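Long-range contacts in DNA protection during starvation protein (Agrobacterium tumefaciens, PDB 1O9R), which protects DNA from oxidative damage without binding it, by oxidising iron(II) with hydrogen peroxide and storing the iron(III) mineral inside a hollow dodecamer: residues Leu26-Asp31 with Thr91-Tyr96; Ser16-Ile21 with Val74-Thr79; Lys123-Ser128 with Ile139-Ser144; His106-Ile111 with Ala156-Lys161. One frame throughout, in Å; residues are numbered along the deposited sequence.

Contact 1 of 4, residues Leu26-Asp31 with Thr91-Tyr96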
loop_
_atom_site.group_PDB
_atom_site.type_symbol
_atom_site.label_atom_id
_atom_site.label_comp_id
_atom_site.label_asym_id
_atom_site.label_seq_id
_atom_site.Cartn_x
_atom_site.Cartn_y
_atom_site.Cartn_z
ATOM N N LEU A 26 18.394 27.907 -8.544
ATOM C CA LEU A 26 16.951 27.722 -8.391
ATOM C C LEU A 26 16.193 28.304 -9.564
ATOM O O LEU A 26 15.228 27.727 -10.038
ATOM C CB LEU A 26 16.538 28.408 -7.078
ATOM C CG LEU A 26 15.028 28.379 -6.748
ATOM C CD1 LEU A 26 14.585 26.921 -6.602
ATOM C CD2 LEU A 26 14.760 29.168 -5.467
ATOM N N ALA A 27 16.636 29.481 -10.031
ATOM C CA ALA A 27 15.865 30.146 -11.123
ATOM C C ALA A 27 15.922 29.304 -12.401
ATOM O O ALA A 27 14.888 29.177 -13.091
ATOM C CB ALA A 27 16.488 31.535 -11.422
ATOM N N SER A 28 17.076 28.764 -12.755
ATOM C CA SER A 28 17.133 27.930 -13.973
ATOM C C SER A 28 16.448 26.601 -13.805
ATOM O O SER A 28 15.943 26.050 -14.787
ATOM C CB SER A 28 18.589 27.752 -14.414
ATOM O OG SER A 28 19.099 28.980 -14.960
ATOM N N VAL A 29 16.430 26.042 -12.581
ATOM C CA VAL A 29 15.729 24.753 -12.356
ATOM C C VAL A 29 14.231 25.003 -12.428
ATOM O O VAL A 29 13.510 24.181 -13.047
ATOM C CB VAL A 29 16.105 24.249 -10.939
ATOM C CG1 VAL A 29 15.156 23.114 -10.484
ATOM C CG2 VAL A 29 17.568 23.743 -10.893
ATOM N N ILE A 30 13.706 26.098 -11.866
ATOM C CA ILE A 30 12.277 26.376 -12.037
ATOM C C ILE A 30 11.933 26.580 -13.505
ATOM O O ILE A 30 10.903 26.086 -14.023
ATOM C CB ILE A 30 11.838 27.584 -11.212
ATOM C CG1 ILE A 30 11.971 27.270 -9.702
ATOM C CG2 ILE A 30 10.416 28.049 -11.530
ATOM C CD1 ILE A 30 11.884 28.478 -8.760
ATOM N N ASP A 31 12.747 27.378 -14.239
ATOM C CA ASP A 31 12.450 27.572 -15.687
ATOM C C ASP A 31 12.449 26.227 -16.370
ATOM O O ASP A 31 11.555 25.926 -17.178
ATOM C CB ASP A 31 13.521 28.559 -16.197
ATOM C CG ASP A 31 13.339 28.956 -17.648
ATOM O OD1 ASP A 31 12.461 28.478 -18.382
ATOM O OD2 ASP A 31 14.092 29.813 -18.143
ATOM N N THR A 91 17.065 33.456 -14.655
ATOM C CA THR A 91 17.279 32.252 -15.465
ATOM C C THR A 91 18.380 32.410 -16.500
ATOM O O THR A 91 18.527 33.517 -17.026
ATOM C CB THR A 91 15.974 31.762 -16.144
ATOM O OG1 THR A 91 16.265 30.571 -16.860
ATOM C CG2 THR A 91 15.433 32.850 -17.115
ATOM N N LYS A 92 19.100 31.330 -16.780
ATOM C CA LYS A 92 20.120 31.331 -17.837
ATOM C C LYS A 92 19.597 30.670 -19.098
ATOM O O LYS A 92 20.354 30.595 -20.106
ATOM C CB LYS A 92 21.413 30.619 -17.407
ATOM C CG LYS A 92 22.132 31.326 -16.271
ATOM C CD LYS A 92 22.098 32.811 -16.263
ATOM C CE LYS A 92 22.660 33.662 -17.352
ATOM N NZ LYS A 92 22.589 35.127 -17.018
ATOM N N LEU A 93 18.325 30.219 -19.121
ATOM C CA LEU A 93 17.831 29.525 -20.279
ATOM C C LEU A 93 17.183 30.458 -21.296
ATOM O O LEU A 93 16.525 31.407 -20.910
ATOM C CB LEU A 93 16.757 28.484 -19.851
ATOM C CG LEU A 93 17.274 27.557 -18.743
ATOM C CD1 LEU A 93 16.150 26.541 -18.548
ATOM C CD2 LEU A 93 18.566 26.849 -19.150
ATOM N N LYS A 94 17.423 30.132 -22.556
ATOM C CA LYS A 94 16.743 30.924 -23.590
ATOM C C LYS A 94 15.264 30.509 -23.621
ATOM O O LYS A 94 14.929 29.338 -23.377
ATOM C CB LYS A 94 17.309 30.506 -24.946
ATOM C CG LYS A 94 18.162 29.349 -25.218
ATOM C CD LYS A 94 18.022 27.988 -24.554
ATOM C CE LYS A 94 18.928 27.861 -23.353
ATOM N NZ LYS A 94 18.528 27.056 -22.211
ATOM N N ALA A 95 14.411 31.470 -23.952
ATOM C CA ALA A 95 12.982 31.191 -24.073
ATOM C C ALA A 95 12.705 29.982 -24.945
ATOM O O ALA A 95 13.233 29.721 -26.037
ATOM C CB ALA A 95 12.310 32.424 -24.732
ATOM N N TYR A 96 11.780 29.138 -24.397
ATOM C CA TYR A 96 11.444 27.911 -25.111
ATOM C C TYR A 96 10.491 28.233 -26.253
ATOM O O TYR A 96 9.511 28.975 -26.104
ATOM C CB TYR A 96 10.743 26.937 -24.087
ATOM C CG TYR A 96 10.684 25.528 -24.618
ATOM C CD1 TYR A 96 11.780 24.649 -24.495
ATOM C CD2 TYR A 96 9.551 25.063 -25.278
ATOM C CE1 TYR A 96 11.767 23.364 -24.982
ATOM C CE2 TYR A 96 9.546 23.762 -25.789
ATOM C CZ TYR A 96 10.622 22.913 -25.643
ATOM O OH TYR A 96 10.646 21.633 -26.128
HETATM O O HOH W 1 13.692 31.096 -20.515
HETATM O O HOH W 2 13.493 28.142 -21.080
#

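Contact 2 of 4, residues Ser16-Ile21 with Val74-Thr79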
loop_
_atom_site.group_PDB
_atom_site.type_symbol
_atom_site.label_atom_id
_atom_site.label_comp_id
_atom_site.label_asym_id
_atom_site.label_seq_id
_atom_site.Cartn_x
_atom_site.Cartn_y
_atom_site.Cartn_z
ATOM N N SER A 16 27.033 33.590 2.506
ATOM C CA SER A 16 26.657 34.524 1.426
ATOM C C SER A 16 26.988 33.965 0.059
ATOM O O SER A 16 26.186 34.062 -0.919
ATOM C CB SER A 16 27.487 35.811 1.708
ATOM O OG SER A 16 27.173 36.830 0.746
ATOM N N THR A 17 28.174 33.385 -0.106
ATOM C CA THR A 17 28.555 32.820 -1.399
ATOM C C THR A 17 27.552 31.739 -1.852
ATOM O O THR A 17 27.109 31.675 -2.998
ATOM C CB THR A 17 29.948 32.184 -1.363
ATOM O OG1 THR A 17 30.892 33.277 -1.045
ATOM C CG2 THR A 17 30.435 31.480 -2.609
ATOM N N VAL A 18 27.297 30.847 -0.884
ATOM C CA VAL A 18 26.477 29.684 -1.315
ATOM C C VAL A 18 25.039 30.125 -1.521
ATOM O O VAL A 18 24.355 29.563 -2.418
ATOM C CB VAL A 18 26.604 28.544 -0.336
ATOM C CG1 VAL A 18 25.617 27.439 -0.592
ATOM C CG2 VAL A 18 28.050 27.994 -0.400
ATOM N N ILE A 19 24.450 31.055 -0.751
ATOM C CA ILE A 19 23.107 31.553 -1.069
ATOM C C ILE A 19 23.054 32.038 -2.500
ATOM O O ILE A 19 22.086 31.778 -3.224
ATOM C CB ILE A 19 22.734 32.669 -0.048
ATOM C CG1 ILE A 19 22.435 31.966 1.306
ATOM C CG2 ILE A 19 21.552 33.495 -0.562
ATOM C CD1 ILE A 19 22.344 33.022 2.420
ATOM N N GLY A 20 24.088 32.776 -2.990
ATOM C CA GLY A 20 24.072 33.230 -4.378
ATOM C C GLY A 20 24.047 32.104 -5.401
ATOM O O GLY A 20 23.308 32.131 -6.371
ATOM N N ILE A 21 24.855 31.060 -5.126
ATOM C CA ILE A 21 24.897 29.883 -5.996
ATOM C C ILE A 21 23.514 29.192 -6.004
ATOM O O ILE A 21 23.059 28.788 -7.081
ATOM C CB ILE A 21 25.983 28.919 -5.514
ATOM C CG1 ILE A 21 27.393 29.565 -5.643
ATOM C CG2 ILE A 21 25.974 27.621 -6.304
ATOM C CD1 ILE A 21 28.397 28.727 -4.841
ATOM N N VAL A 74 17.211 29.161 2.718
ATOM C CA VAL A 74 16.613 29.666 3.958
ATOM C C VAL A 74 17.292 29.123 5.191
ATOM O O VAL A 74 17.399 29.823 6.208
ATOM C CB VAL A 74 15.084 29.398 3.956
ATOM C CG1 VAL A 74 14.499 30.155 2.717
ATOM C CG2 VAL A 74 14.553 28.023 3.776
ATOM N N GLN A 75 17.743 27.870 5.128
ATOM C CA GLN A 75 18.498 27.295 6.230
ATOM C C GLN A 75 19.720 28.165 6.536
ATOM O O GLN A 75 20.106 28.211 7.711
ATOM C CB GLN A 75 18.988 25.880 5.883
ATOM C CG GLN A 75 17.824 24.868 5.917
ATOM C CD GLN A 75 18.183 23.621 5.154
ATOM O OE1 GLN A 75 19.307 23.160 5.132
ATOM N NE2 GLN A 75 17.206 23.068 4.407
ATOM N N LEU A 76 20.338 28.734 5.531
ATOM C CA LEU A 76 21.545 29.567 5.713
ATOM C C LEU A 76 21.156 30.983 6.061
ATOM O O LEU A 76 22.132 31.785 6.080
ATOM C CB LEU A 76 22.439 29.399 4.506
ATOM C CG LEU A 76 22.933 27.971 4.238
ATOM C CD1 LEU A 76 23.793 27.980 2.978
ATOM C CD2 LEU A 76 23.691 27.418 5.440
ATOM N N GLY A 77 19.910 31.333 6.290
ATOM C CA GLY A 77 19.552 32.695 6.711
ATOM C C GLY A 77 19.164 33.557 5.526
ATOM O O GLY A 77 18.981 34.768 5.749
ATOM N N GLY A 78 19.125 33.059 4.309
ATOM C CA GLY A 78 18.758 33.857 3.133
ATOM C C GLY A 78 17.251 33.808 2.868
ATOM O O GLY A 78 16.441 33.234 3.589
ATOM N N THR A 79 16.943 34.416 1.736
ATOM C CA THR A 79 15.580 34.458 1.180
ATOM C C THR A 79 15.576 33.681 -0.123
ATOM O O THR A 79 16.309 33.975 -1.069
ATOM C CB THR A 79 15.181 35.921 0.918
ATOM O OG1 THR A 79 15.229 36.619 2.176
ATOM C CG2 THR A 79 13.763 35.976 0.358
#

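Contact 3 of 4, residues Lys123-Ser128 with Ile139-Ser144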
loop_
_atom_site.group_PDB
_atom_site.type_symbol
_atom_site.label_atom_id
_atom_site.label_comp_id
_atom_site.label_asym_id
_atom_site.label_seq_id
_atom_site.Cartn_x
_atom_site.Cartn_y
_atom_site.Cartn_z
ATOM N N LYS A 123 28.970 22.551 -11.909
ATOM C CA LYS A 123 29.877 23.596 -11.388
ATOM C C LYS A 123 29.479 24.013 -9.980
ATOM O O LYS A 123 30.336 24.313 -9.142
ATOM C CB LYS A 123 29.781 24.805 -12.361
ATOM C CG LYS A 123 30.730 25.938 -11.887
ATOM C CD LYS A 123 30.809 26.979 -13.014
ATOM C CE LYS A 123 31.862 28.019 -12.611
ATOM N NZ LYS A 123 31.372 28.954 -11.568
ATOM N N ALA A 124 28.164 24.042 -9.661
ATOM C CA ALA A 124 27.711 24.405 -8.331
ATOM C C ALA A 124 28.248 23.452 -7.281
ATOM O O ALA A 124 28.487 23.937 -6.154
ATOM C CB ALA A 124 26.168 24.485 -8.270
ATOM N N ILE A 125 28.385 22.151 -7.619
ATOM C CA ILE A 125 28.964 21.258 -6.596
ATOM C C ILE A 125 30.392 21.762 -6.241
ATOM O O ILE A 125 30.656 21.862 -5.031
ATOM C CB ILE A 125 29.141 19.877 -7.209
ATOM C CG1 ILE A 125 27.801 19.254 -7.650
ATOM C CG2 ILE A 125 29.890 18.937 -6.254
ATOM C CD1 ILE A 125 28.018 17.975 -8.465
ATOM N N ASP A 126 31.134 22.032 -7.288
ATOM C CA ASP A 126 32.553 22.431 -6.951
ATOM C C ASP A 126 32.581 23.805 -6.309
ATOM O O ASP A 126 33.365 23.990 -5.340
ATOM C CB ASP A 126 33.340 22.460 -8.260
ATOM C CG ASP A 126 33.495 21.144 -8.967
ATOM O OD1 ASP A 126 33.211 20.055 -8.400
ATOM O OD2 ASP A 126 33.889 21.123 -10.151
ATOM N N ASP A 127 31.775 24.749 -6.735
ATOM C CA ASP A 127 31.825 26.076 -6.069
ATOM C C ASP A 127 31.408 25.979 -4.607
ATOM O O ASP A 127 31.866 26.754 -3.752
ATOM C CB ASP A 127 31.021 27.122 -6.793
ATOM C CG ASP A 127 31.587 27.457 -8.172
ATOM O OD1 ASP A 127 30.916 27.923 -9.092
ATOM O OD2 ASP A 127 32.813 27.194 -8.353
ATOM N N SER A 128 30.382 25.141 -4.327
ATOM C CA SER A 128 29.948 24.986 -2.950
ATOM C C SER A 128 30.998 24.292 -2.092
ATOM O O SER A 128 31.151 24.732 -0.916
ATOM C CB SER A 128 28.663 24.106 -2.887
ATOM O OG SER A 128 27.611 24.717 -3.552
ATOM N N ILE A 139 23.683 18.486 -1.803
ATOM C CA ILE A 139 22.361 18.793 -2.397
ATOM C C ILE A 139 22.554 18.919 -3.900
ATOM O O ILE A 139 21.742 18.408 -4.714
ATOM C CB ILE A 139 21.784 20.074 -1.776
ATOM C CG1 ILE A 139 21.270 19.738 -0.368
ATOM C CG2 ILE A 139 20.652 20.659 -2.651
ATOM C CD1 ILE A 139 20.994 20.995 0.471
ATOM N N PHE A 140 23.634 19.634 -4.324
ATOM C CA PHE A 140 23.828 19.799 -5.767
ATOM C C PHE A 140 24.296 18.484 -6.389
ATOM O O PHE A 140 23.984 18.211 -7.567
ATOM C CB PHE A 140 24.884 20.899 -6.050
ATOM C CG PHE A 140 24.341 22.291 -5.910
ATOM C CD1 PHE A 140 24.969 23.163 -5.009
ATOM C CD2 PHE A 140 23.283 22.740 -6.684
ATOM C CE1 PHE A 140 24.516 24.464 -4.901
ATOM C CE2 PHE A 140 22.849 24.032 -6.543
ATOM C CZ PHE A 140 23.472 24.916 -5.660
ATOM N N THR A 141 25.026 17.604 -5.668
ATOM C CA THR A 141 25.445 16.340 -6.194
ATOM C C THR A 141 24.259 15.424 -6.467
ATOM O O THR A 141 24.193 14.746 -7.493
ATOM C CB THR A 141 26.454 15.685 -5.272
ATOM O OG1 THR A 141 27.594 16.539 -5.120
ATOM C CG2 THR A 141 26.972 14.379 -5.883
ATOM N N ALA A 142 23.323 15.416 -5.524
ATOM C CA ALA A 142 22.105 14.580 -5.768
ATOM C C ALA A 142 21.373 15.107 -6.988
ATOM O O ALA A 142 20.878 14.299 -7.797
ATOM C CB ALA A 142 21.221 14.628 -4.514
ATOM N N ALA A 143 21.286 16.432 -7.124
ATOM C CA ALA A 143 20.603 17.000 -8.294
ATOM C C ALA A 143 21.325 16.627 -9.560
ATOM O O ALA A 143 20.760 16.338 -10.621
ATOM C CB ALA A 143 20.432 18.528 -8.160
ATOM N N SER A 144 22.683 16.685 -9.548
ATOM C CA SER A 144 23.496 16.368 -10.695
ATOM C C SER A 144 23.271 14.939 -11.153
ATOM O O SER A 144 23.216 14.683 -12.355
ATOM C CB SER A 144 24.994 16.523 -10.248
ATOM O OG SER A 144 25.869 16.202 -11.305
#

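Contact 4 of 4, residues His106-Ile111 with Ala156-Lys161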
loop_
_atom_site.group_PDB
_atom_site.type_symbol
_atom_site.label_atom_id
_atom_site.label_comp_id
_atom_site.label_asym_id
_atom_site.label_seq_id
_atom_site.Cartn_x
_atom_site.Cartn_y
_atom_site.Cartn_z
ATOM N N HIS A 106 11.284 19.053 -30.084
ATOM C CA HIS A 106 11.247 19.260 -28.627
ATOM C C HIS A 106 12.419 18.575 -27.990
ATOM O O HIS A 106 12.945 19.188 -27.063
ATOM C CB HIS A 106 9.928 18.611 -28.095
ATOM C CG HIS A 106 8.723 19.498 -28.213
ATOM N ND1 HIS A 106 8.494 20.663 -27.510
ATOM C CD2 HIS A 106 7.650 19.377 -29.061
ATOM C CE1 HIS A 106 7.349 21.228 -27.875
ATOM N NE2 HIS A 106 6.842 20.459 -28.831
ATOM N N LEU A 107 12.776 17.347 -28.414
ATOM C CA LEU A 107 13.958 16.719 -27.822
ATOM C C LEU A 107 15.203 17.592 -27.993
ATOM O O LEU A 107 15.947 17.726 -27.030
ATOM C CB LEU A 107 14.212 15.352 -28.461
ATOM C CG LEU A 107 13.163 14.269 -28.092
ATOM C CD1 LEU A 107 13.320 13.031 -28.961
ATOM C CD2 LEU A 107 13.339 13.916 -26.604
ATOM N N ASP A 108 15.394 18.201 -29.194
ATOM C CA ASP A 108 16.629 19.023 -29.285
ATOM C C ASP A 108 16.554 20.233 -28.388
ATOM O O ASP A 108 17.581 20.600 -27.794
ATOM C CB ASP A 108 16.739 19.487 -30.776
ATOM C CG ASP A 108 17.222 18.400 -31.697
ATOM O OD1 ASP A 108 16.920 18.558 -32.926
ATOM O OD2 ASP A 108 17.891 17.429 -31.296
ATOM N N ALA A 109 15.403 20.879 -28.239
ATOM C CA ALA A 109 15.228 22.048 -27.398
ATOM C C ALA A 109 15.420 21.704 -25.891
ATOM O O ALA A 109 16.046 22.445 -25.130
ATOM C CB ALA A 109 13.883 22.735 -27.680
ATOM N N LEU A 110 14.878 20.525 -25.561
ATOM C CA LEU A 110 15.048 20.057 -24.178
ATOM C C LEU A 110 16.505 19.690 -23.902
ATOM O O LEU A 110 17.010 19.996 -22.819
ATOM C CB LEU A 110 14.152 18.811 -23.963
ATOM C CG LEU A 110 12.658 19.107 -23.900
ATOM C CD1 LEU A 110 11.889 17.819 -24.107
ATOM C CD2 LEU A 110 12.292 19.790 -22.578
ATOM N N ILE A 111 17.153 19.027 -24.840
ATOM C CA ILE A 111 18.569 18.633 -24.639
ATOM C C ILE A 111 19.436 19.868 -24.403
ATOM O O ILE A 111 20.289 19.894 -23.542
ATOM C CB ILE A 111 19.072 17.824 -25.823
ATOM C CG1 ILE A 111 18.443 16.409 -25.780
ATOM C CG2 ILE A 111 20.612 17.720 -25.853
ATOM C CD1 ILE A 111 18.493 15.648 -27.094
ATOM N N ALA A 156 19.698 9.871 -25.618
ATOM C CA ALA A 156 19.634 8.533 -26.136
ATOM C C ALA A 156 18.482 8.317 -27.136
ATOM O O ALA A 156 18.578 7.378 -27.926
ATOM C CB ALA A 156 19.541 7.467 -25.052
ATOM N N HIS A 157 17.553 9.246 -27.195
ATOM C CA HIS A 157 16.488 9.162 -28.197
ATOM C C HIS A 157 16.972 9.723 -29.534
ATOM O O HIS A 157 16.306 9.394 -30.528
ATOM C CB HIS A 157 15.275 9.996 -27.761
ATOM C CG HIS A 157 14.405 9.371 -26.719
ATOM N ND1 HIS A 157 14.627 9.470 -25.351
ATOM C CD2 HIS A 157 13.283 8.608 -26.867
ATOM C CE1 HIS A 157 13.689 8.757 -24.726
ATOM N NE2 HIS A 157 12.844 8.235 -25.610
ATOM N N VAL A 158 18.060 10.466 -29.575
ATOM C CA VAL A 158 18.454 11.099 -30.850
ATOM C C VAL A 158 19.858 10.647 -31.240
ATOM O O VAL A 158 20.192 10.856 -32.425
ATOM C CB VAL A 158 18.431 12.636 -30.796
ATOM C CG1 VAL A 158 17.050 13.157 -30.367
ATOM C CG2 VAL A 158 19.481 13.262 -29.851
ATOM N N GLN A 159 20.584 9.936 -30.377
ATOM C CA GLN A 159 21.950 9.531 -30.732
ATOM C C GLN A 159 21.975 8.473 -31.831
ATOM O O GLN A 159 23.002 8.399 -32.521
ATOM C CB GLN A 159 22.736 9.046 -29.507
ATOM C CG GLN A 159 23.133 10.226 -28.616
ATOM C CD GLN A 159 23.448 9.806 -27.207
ATOM O OE1 GLN A 159 22.856 8.842 -26.717
ATOM N NE2 GLN A 159 24.372 10.503 -26.563
ATOM N N GLU A 160 20.910 7.707 -31.955
ATOM C CA GLU A 160 20.771 6.805 -33.114
ATOM C C GLU A 160 19.366 7.061 -33.637
ATOM O O GLU A 160 18.453 7.599 -32.968
ATOM C CB GLU A 160 21.008 5.336 -32.798
ATOM C CG GLU A 160 22.354 4.936 -32.347
ATOM C CD GLU A 160 23.391 4.842 -33.448
ATOM O OE1 GLU A 160 23.068 4.987 -34.633
ATOM O OE2 GLU A 160 24.540 4.671 -33.073
ATOM N N LYS A 161 19.121 6.741 -34.928
ATOM C CA LYS A 161 17.861 7.024 -35.583
ATOM C C LYS A 161 17.041 5.763 -35.846
ATOM O O LYS A 161 15.974 5.765 -36.464
ATOM C CB LYS A 161 18.193 7.627 -36.986
ATOM C CG LYS A 161 19.027 8.920 -36.767
ATOM C CD LYS A 161 19.116 9.711 -38.080
ATOM C CE LYS A 161 20.032 10.909 -37.938
ATOM N NZ LYS A 161 19.433 11.943 -37.044
#

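Contact 1 of 4, residues Leu26-Asp31 with Thr91-Tyr96
Asp31 and Thr91 meet with their side chains at about a right angle, the threonine hydroxyl donating to the carboxylate across a short 2.6 Å between Thr91 OG1 and Asp31 OD2. The bond uses the anti lone pair of OD2, on the side turned away from OD1. Asp31 can reach across because its CG stands anti to the backbone N (chi1 -176°), which carries the carboxylate off helix 12-42 toward the loop. Thr91 OG1 also accepts from Leu93 N at 3.1 Å in a nearly straight bond (172°), so the hydroxyl closes an ST turn just where the chain leaves helix 84-90 and is gripped by two partners. Within this four-helix-bundle subunit of the ferritin-like fold, the turn lies in the long connection from helix 48-75 to helix 103-130 and rests against helix 12-42. One helical turn before Asp31, Lys92 N donates to Ser28 OG at 3.0 Å (164° at the hydrogen), while the lysine chain bends away. Leu93 slides past Asp31 in the opposite direction, its CB 3.4 Å from Asp31 OD2, and its CD1 lies against Ser28 O. One water bridges Asp31 OD2 and Leu93 O, and a second bridges Asp31 OD1 and Lys94 O.

Contact 2 of 4, residues Ser16-Ile21 with Val74-Thr79
Apolar contacts between side chains join Val18 and Ile19 of helix 12-42 to Leu76, the first residue to leave helical geometry at the end of helix 48-75; the contact thus ties helix 12-42 to the C-terminal end of helix 48-75 in the ferritin-like bundle. Val18 offers its CG1 branch to Leu76 CD1 at 4.0 Å, the two chains meeting at a slant. Ile19 and Leu76 instead run past each other in opposite directions, with Ile19 CG1 4.1 Å from Leu76 CB, so that Leu76 is touched near its root by one residue and at its tip by the other.

A second set of contacts is between side chain and backbone. The CG1 arm of Ile19 lies anti to its carbonyl carbon (chi1 -73°) and is extended beyond, which sends CD1 onto the turn: it rests 3.7 Å from Gly78 N and 3.9 Å from Leu76 O. Gly78 has no side chain there, and the methyl comes directly against its main chain.

Backbone hydrogen bonds shape the turn itself. Gly77, with positive phi (95°), is the C-prime residue of a Schellman motif; its N bonds to Val74 O at 2.9 Å, and Gly78 N returns to Val73 O. Just beyond Ile21 on helix 12-42, Asn23 ND2 donates to Thr79 O.

No hydrogen bond joins the two segments, so their fit rests on shape and apolar contact, an isoleucine methyl packing over a helix end whose Schellman bonds pair two N-H groups with carbonyls of the last turn.

Contact 3 of 4, residues Lys123-Ser128 with Ile139-Ser144
Helices 103-130 and 134-156 run antiparallel here, the axes of their short segments 8.6 Å apart at 165°, and Ile125 and Phe140 bring their CA atoms to 5.4 Å. Ala124 sets its methyl squarely over the Phe140 ring in a CH-pi contact, with CB 3.5 Å from the ring centroid and only 2° off the normal. Ser128 OG approaches the same ring at its edge, 3.4 Å from Phe140 CE1. That hydroxyl is turned back along its own helix and donates to Ala124 O at 2.9 Å; the carbonyl also accepts from Ser128 N, which reaches it from the opposite face of its plane. Ile125 and Phe140 slide past one another, the isoleucine CG1 lying 3.7 Å from Phe140 CB. Further out, Ile125 crosses Thr141 at about a right angle and lays CD1 against Ser144 CB at 3.8 Å. The Thr141 hydroxyl is committed to Ala137 O, and that of Ser144 to Thr135 of a neighbouring subunit. Around this antiparallel helix hairpin, Ile21, Leu22 and Ser25 of helix 12-42 pack on Ala124 and Phe140, while helix 48-75 flanks Ile139 and Ala143.

Contact 4 of 4, residues His106-Ile111 with Ala156-Lys161
Leu107 and Ile111, one turn apart on helix 103-130, hold Val158 by purely apolar contacts, each meeting a different branch of the valine. Ile111 and Val158 reach toward each other tip to tip, CD1 of the isoleucine 3.8 Å from Val158 CG2. Leu107 runs past Val158 in the opposite direction, so that Val158 CG1 lies alongside it, 4.0 Å from Leu107 CD1. The valine splits its methyls this way because CG1 stands anti to the carbonyl carbon (chi1 -56°), leaving CG2 between the backbone N and the carbonyl.

With His157 the contact is aliphatic too: Leu107 CD1 touches its CB at 3.8 Å, the two side chains crossing at about a right angle. The imidazole has its polar business elsewhere, ND1 bonding to Phe153 O, and its ring meets Phe48 of a neighbouring subunit edge-to-face.

At the margin, Asp108 OD2 comes only to 4.5 Å from Val158 CG1. Leu154 of helix 134-156 also packs on Leu107 and Ile111, continuing the apolar face of the bundle up to the C-terminal segment. Since no hydrogen bond or salt bridge crosses between 106-111 and 156-161, the C-terminal segment is held against helix 103-130 here by methyl contacts, while His157 also faces the subunit interface.

In the fold
From the N terminus, helix 12-42 supplies the first segment of contact 2 and then that of contact 1. Contact 2 closes at the end of helix 48-75, and contact 1 closes later, beyond helix 84-90, so the two loops cross. Both close before helix 103-130 begins; that helix gives the opening segments of contacts 4 and 3, and contact 3 closes first, within the longer loop that contact 4 completes near the C terminus. Ile21, from the segment 16-21, reaches the helix pair of contact 3, and Tyr96, at the end of 91-96, reaches His106 in 106-111 through a probable hydrogen bond. Contacts 2 and 4 lie on opposite sides of the chain's centre.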